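Long-range contact in lipid II:glycine glycyltransferase (Staphylococcus aureus, PDB 6SNR), which probably adds the first glycine of the pentaglycine bridge to the lysine of lipid II, with glycyl-tRNA as donor, in staphylococcal cell-wall synthesis: residues 167-181 with 328-340. Residues are numbered along the deposited sequence; the frame is centred on the assembly and turned at random.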
# COMPACT_ATOMS: atom_id res chain seq x y z
N ASN A 167 10.09 -10.97 -12.47
CA ASN A 167 8.80 -10.80 -11.79
C ASN A 167 7.60 -10.81 -12.73
O ASN A 167 6.53 -11.32 -12.38
CB ASN A 167 8.81 -9.46 -10.99
CG ASN A 167 7.67 -9.37 -10.03
OD1 ASN A 167 7.37 -10.33 -9.33
ND2 ASN A 167 7.05 -8.19 -9.96
N ARG A 168 7.75 -10.28 -13.95
CA ARG A 168 6.68 -10.37 -14.93
C ARG A 168 6.31 -11.82 -15.17
O ARG A 168 5.13 -12.18 -15.29
CB ARG A 168 7.06 -9.75 -16.29
CG ARG A 168 7.37 -8.27 -16.25
CD ARG A 168 7.31 -7.64 -17.61
NE ARG A 168 8.39 -8.07 -18.51
CZ ARG A 168 9.60 -7.53 -18.64
NH1 ARG A 168 10.00 -6.45 -17.93
NH2 ARG A 168 10.45 -8.05 -19.55
N SER A 169 7.35 -12.66 -15.27
CA SER A 169 7.10 -14.07 -15.53
C SER A 169 6.33 -14.71 -14.36
O SER A 169 5.41 -15.52 -14.57
CB SER A 169 8.40 -14.83 -15.81
OG SER A 169 8.15 -16.22 -15.69
N LYS A 170 6.67 -14.30 -13.13
CA LYS A 170 6.02 -14.86 -11.94
C LYS A 170 4.58 -14.39 -11.85
O LYS A 170 3.70 -15.14 -11.44
CB LYS A 170 6.74 -14.46 -10.64
CG LYS A 170 8.15 -15.00 -10.44
CD LYS A 170 8.25 -16.39 -9.83
CE LYS A 170 9.63 -16.57 -9.18
NZ LYS A 170 10.06 -17.99 -9.02
N VAL A 171 4.31 -13.12 -12.21
CA VAL A 171 2.94 -12.62 -12.23
C VAL A 171 2.07 -13.39 -13.24
O VAL A 171 0.96 -13.76 -12.93
CB VAL A 171 2.88 -11.09 -12.49
CG1 VAL A 171 1.45 -10.62 -12.70
CG2 VAL A 171 3.55 -10.33 -11.32
N ARG A 172 2.60 -13.62 -14.46
CA ARG A 172 1.84 -14.35 -15.46
C ARG A 172 1.52 -15.76 -14.95
O ARG A 172 0.43 -16.23 -15.16
CB ARG A 172 2.61 -14.41 -16.78
CG ARG A 172 2.72 -13.06 -17.47
CD ARG A 172 2.96 -13.19 -18.98
NE ARG A 172 3.28 -11.88 -19.54
CZ ARG A 172 4.49 -11.34 -19.53
NH1 ARG A 172 5.53 -12.02 -19.09
NH2 ARG A 172 4.67 -10.12 -20.06
N LEU A 173 2.47 -16.40 -14.26
CA LEU A 173 2.21 -17.72 -13.67
C LEU A 173 1.15 -17.63 -12.60
O LEU A 173 0.23 -18.41 -12.54
CB LEU A 173 3.47 -18.32 -13.09
CG LEU A 173 4.50 -18.77 -14.13
CD1 LEU A 173 5.76 -19.22 -13.41
CD2 LEU A 173 3.95 -19.86 -15.05
N ALA A 174 1.25 -16.60 -11.77
CA ALA A 174 0.27 -16.45 -10.72
C ALA A 174 -1.17 -16.31 -11.22
O ALA A 174 -2.11 -16.85 -10.62
CB ALA A 174 0.65 -15.24 -9.85
N LEU A 175 -1.34 -15.60 -12.32
CA LEU A 175 -2.66 -15.38 -12.93
C LEU A 175 -3.23 -16.68 -13.45
O LEU A 175 -4.44 -16.82 -13.50
CB LEU A 175 -2.56 -14.39 -14.09
CG LEU A 175 -2.18 -12.95 -13.74
CD1 LEU A 175 -1.86 -12.08 -14.96
CD2 LEU A 175 -3.32 -12.38 -12.90
N LYS A 176 -2.35 -17.64 -13.77
CA LYS A 176 -2.77 -18.93 -14.36
C LYS A 176 -2.93 -20.08 -13.36
O LYS A 176 -3.67 -21.01 -13.64
CB LYS A 176 -1.78 -19.39 -15.43
CG LYS A 176 -1.71 -18.50 -16.68
CD LYS A 176 -0.35 -18.58 -17.36
CE LYS A 176 -0.14 -19.90 -18.09
NZ LYS A 176 -0.78 -19.86 -19.44
N ARG A 177 -2.23 -20.05 -12.23
CA ARG A 177 -2.01 -21.31 -11.46
C ARG A 177 -3.21 -21.77 -10.63
O ARG A 177 -3.27 -22.94 -10.23
CB ARG A 177 -0.71 -21.28 -10.65
CG ARG A 177 0.52 -21.12 -11.55
CD ARG A 177 1.56 -22.22 -11.61
NE ARG A 177 2.63 -21.96 -10.66
CZ ARG A 177 3.94 -22.21 -10.83
NH1 ARG A 177 4.76 -21.90 -9.82
NH2 ARG A 177 4.47 -22.72 -11.94
N GLY A 178 -4.17 -20.89 -10.37
CA GLY A 178 -5.44 -21.32 -9.78
C GLY A 178 -5.84 -20.72 -8.43
O GLY A 178 -6.57 -21.32 -7.70
N THR A 179 -5.37 -19.51 -8.11
CA THR A 179 -5.95 -18.79 -6.94
C THR A 179 -6.95 -17.73 -7.42
O THR A 179 -6.95 -17.36 -8.58
CB THR A 179 -4.85 -18.08 -6.09
OG1 THR A 179 -4.02 -17.25 -6.92
CG2 THR A 179 -3.98 -19.10 -5.34
N THR A 180 -7.78 -17.22 -6.50
CA THR A 180 -8.63 -16.06 -6.75
C THR A 180 -8.31 -14.98 -5.71
O THR A 180 -7.92 -15.29 -4.56
CB THR A 180 -10.13 -16.39 -6.66
OG1 THR A 180 -10.41 -16.99 -5.40
CG2 THR A 180 -10.53 -17.39 -7.74
N VAL A 181 -8.42 -13.74 -6.14
CA VAL A 181 -8.24 -12.59 -5.21
C VAL A 181 -9.63 -12.07 -4.88
O VAL A 181 -10.39 -11.73 -5.79
CB VAL A 181 -7.35 -11.53 -5.83
CG1 VAL A 181 -7.11 -10.41 -4.84
CG2 VAL A 181 -6.02 -12.16 -6.27
N ARG A 328 2.99 -22.11 -1.57
CA ARG A 328 3.78 -20.96 -2.06
C ARG A 328 3.95 -20.99 -3.58
O ARG A 328 4.08 -19.95 -4.21
CB ARG A 328 5.18 -20.90 -1.43
CG ARG A 328 5.26 -20.77 0.09
CD ARG A 328 6.68 -21.01 0.62
NE ARG A 328 7.19 -22.31 0.17
CZ ARG A 328 8.36 -22.85 0.53
NH1 ARG A 328 8.69 -24.05 0.04
NH2 ARG A 328 9.18 -22.23 1.36
N ASP A 329 3.96 -22.19 -4.17
CA ASP A 329 4.07 -22.35 -5.63
C ASP A 329 2.89 -21.79 -6.43
O ASP A 329 3.00 -21.60 -7.64
CB ASP A 329 4.28 -23.83 -6.00
CG ASP A 329 5.72 -24.28 -5.83
OD1 ASP A 329 6.51 -23.56 -5.18
OD2 ASP A 329 6.06 -25.38 -6.36
N PHE A 330 1.79 -21.44 -5.77
CA PHE A 330 0.71 -20.77 -6.43
C PHE A 330 0.97 -19.27 -6.56
O PHE A 330 0.18 -18.59 -7.16
CB PHE A 330 -0.59 -21.00 -5.65
CG PHE A 330 -1.25 -22.32 -5.95
CD1 PHE A 330 -0.81 -23.48 -5.34
CD2 PHE A 330 -2.28 -22.39 -6.88
CE1 PHE A 330 -1.40 -24.70 -5.65
CE2 PHE A 330 -2.88 -23.60 -7.19
CZ PHE A 330 -2.44 -24.76 -6.55
N LEU A 331 2.08 -18.80 -6.00
CA LEU A 331 2.49 -17.38 -6.07
C LEU A 331 1.36 -16.42 -5.69
O LEU A 331 1.07 -15.46 -6.41
CB LEU A 331 3.04 -17.04 -7.45
CG LEU A 331 4.19 -18.00 -7.86
CD1 LEU A 331 4.35 -17.97 -9.37
CD2 LEU A 331 5.47 -17.63 -7.13
N PRO A 332 0.70 -16.67 -4.55
CA PRO A 332 -0.44 -15.83 -4.15
C PRO A 332 -0.12 -14.35 -3.97
O PRO A 332 -0.96 -13.54 -4.37
CB PRO A 332 -0.91 -16.47 -2.86
CG PRO A 332 0.34 -17.01 -2.27
CD PRO A 332 1.10 -17.58 -3.46
N ASN A 333 1.04 -14.00 -3.42
CA ASN A 333 1.41 -12.57 -3.23
C ASN A 333 1.54 -11.84 -4.56
O ASN A 333 1.17 -10.69 -4.68
CB ASN A 333 2.72 -12.45 -2.45
CG ASN A 333 2.60 -12.99 -1.02
OD1 ASN A 333 3.38 -13.83 -0.58
ND2 ASN A 333 1.62 -12.51 -0.31
N HIS A 334 2.03 -12.53 -5.60
CA HIS A 334 2.16 -11.90 -6.92
C HIS A 334 0.82 -11.65 -7.57
O HIS A 334 0.59 -10.59 -8.18
CB HIS A 334 3.02 -12.80 -7.85
CG HIS A 334 4.41 -12.98 -7.37
ND1 HIS A 334 4.73 -13.83 -6.33
CD2 HIS A 334 5.57 -12.42 -7.76
CE1 HIS A 334 6.03 -13.78 -6.12
NE2 HIS A 334 6.56 -12.94 -6.98
N HIS A 335 -0.11 -12.60 -7.40
CA HIS A 335 -1.47 -12.44 -7.86
C HIS A 335 -2.15 -11.26 -7.14
O HIS A 335 -2.72 -10.36 -7.79
CB HIS A 335 -2.26 -13.74 -7.62
CG HIS A 335 -3.50 -13.83 -8.43
ND1 HIS A 335 -4.41 -14.86 -8.31
CD2 HIS A 335 -4.01 -12.99 -9.35
CE1 HIS A 335 -5.43 -14.64 -9.11
NE2 HIS A 335 -5.21 -13.52 -9.76
N MET A 336 -1.98 -11.27 -5.82
CA MET A 336 -2.49 -10.20 -4.93
C MET A 336 -2.03 -8.79 -5.33
O MET A 336 -2.89 -7.89 -5.54
CB MET A 336 -2.10 -10.46 -3.47
CG MET A 336 -3.04 -9.77 -2.49
SD MET A 336 -2.61 -10.27 -0.81
CE MET A 336 -0.95 -9.76 -0.56
N GLN A 337 -0.73 -8.64 -5.52
CA GLN A 337 -0.16 -7.30 -5.87
C GLN A 337 -0.73 -6.76 -7.16
O GLN A 337 -1.19 -5.62 -7.23
CB GLN A 337 1.35 -7.30 -5.97
CG GLN A 337 2.06 -7.43 -4.63
CD GLN A 337 1.81 -6.22 -3.72
OE1 GLN A 337 1.43 -5.13 -4.18
NE2 GLN A 337 2.09 -6.41 -2.42
N TYR A 338 -0.70 -7.56 -8.23
CA TYR A 338 -1.16 -7.08 -9.51
C TYR A 338 -2.66 -6.75 -9.48
O TYR A 338 -3.10 -5.76 -10.05
CB TYR A 338 -0.82 -8.16 -10.58
CG TYR A 338 -1.18 -7.80 -12.01
CD1 TYR A 338 -0.65 -6.68 -12.62
CD2 TYR A 338 -1.98 -8.64 -12.79
CE1 TYR A 338 -0.91 -6.36 -13.96
CE2 TYR A 338 -2.25 -8.33 -14.13
CZ TYR A 338 -1.71 -7.19 -14.70
OH TYR A 338 -1.96 -6.85 -16.02
N THR A 339 -3.46 -7.61 -8.83
CA THR A 339 -4.90 -7.38 -8.66
C THR A 339 -5.17 -6.04 -7.92
O THR A 339 -6.05 -5.28 -8.34
CB THR A 339 -5.58 -8.55 -7.94
OG1 THR A 339 -5.37 -9.76 -8.71
CG2 THR A 339 -7.03 -8.31 -7.86
N MET A 340 -4.38 -5.79 -6.89
CA MET A 340 -4.59 -4.59 -6.05
C MET A 340 -4.22 -3.34 -6.82
O MET A 340 -4.91 -2.30 -6.71
CB MET A 340 -3.83 -4.66 -4.71
CG MET A 340 -4.46 -5.66 -3.74
SD MET A 340 -3.74 -5.63 -2.10
CE MET A 340 -2.06 -6.01 -2.46
O HOH W 1 -2.30 -18.50 -8.40
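H335 lies between the end of helix 167-177 and the strand that follows it. V181 CG2 makes a CH-pi contact over one face of the H335 imidazole, 3.6 Å from the ring centroid. A174 O and L175 CA lie over the opposite face. At the ring edge, ND1 is hydrogen-bonded to T179 OG1 at 2.8 Å. With chi1 at 53°, T179 OG1 sits between its own backbone N and carbonyl carbon, and CG2 is left to pack on F330 CB. A water hydrogen-bonded to OG1 at 2.6 Å also lies 2.8 Å from both A174 O and F330 O, and so links the two segments.

The helices pack beside a mixed sheet whose outermost strand in this chain is 180-183, in a domain consistent with the GNAT-like fold of Fem ligases. R177 grips one backbone oxygen side-on: NE and NH1 both donate to D329 O, at 3.1 and 2.8 Å. Helices 167-177 and 332-340 cross almost perpendicularly, at -96°, with axes 8.2 Å apart. A174 CB fits this close crossing, 3.8 Å from L331 CB. H334 is a knob in the hole formed by N167, K170, V171 and A174. V171 CG1 and L175 CD1 pack against the Y338 ring, whose OH is hydrogen-bonded to D156 O. M336 packs on V231 and A307 of strands 226-233 and 302-312.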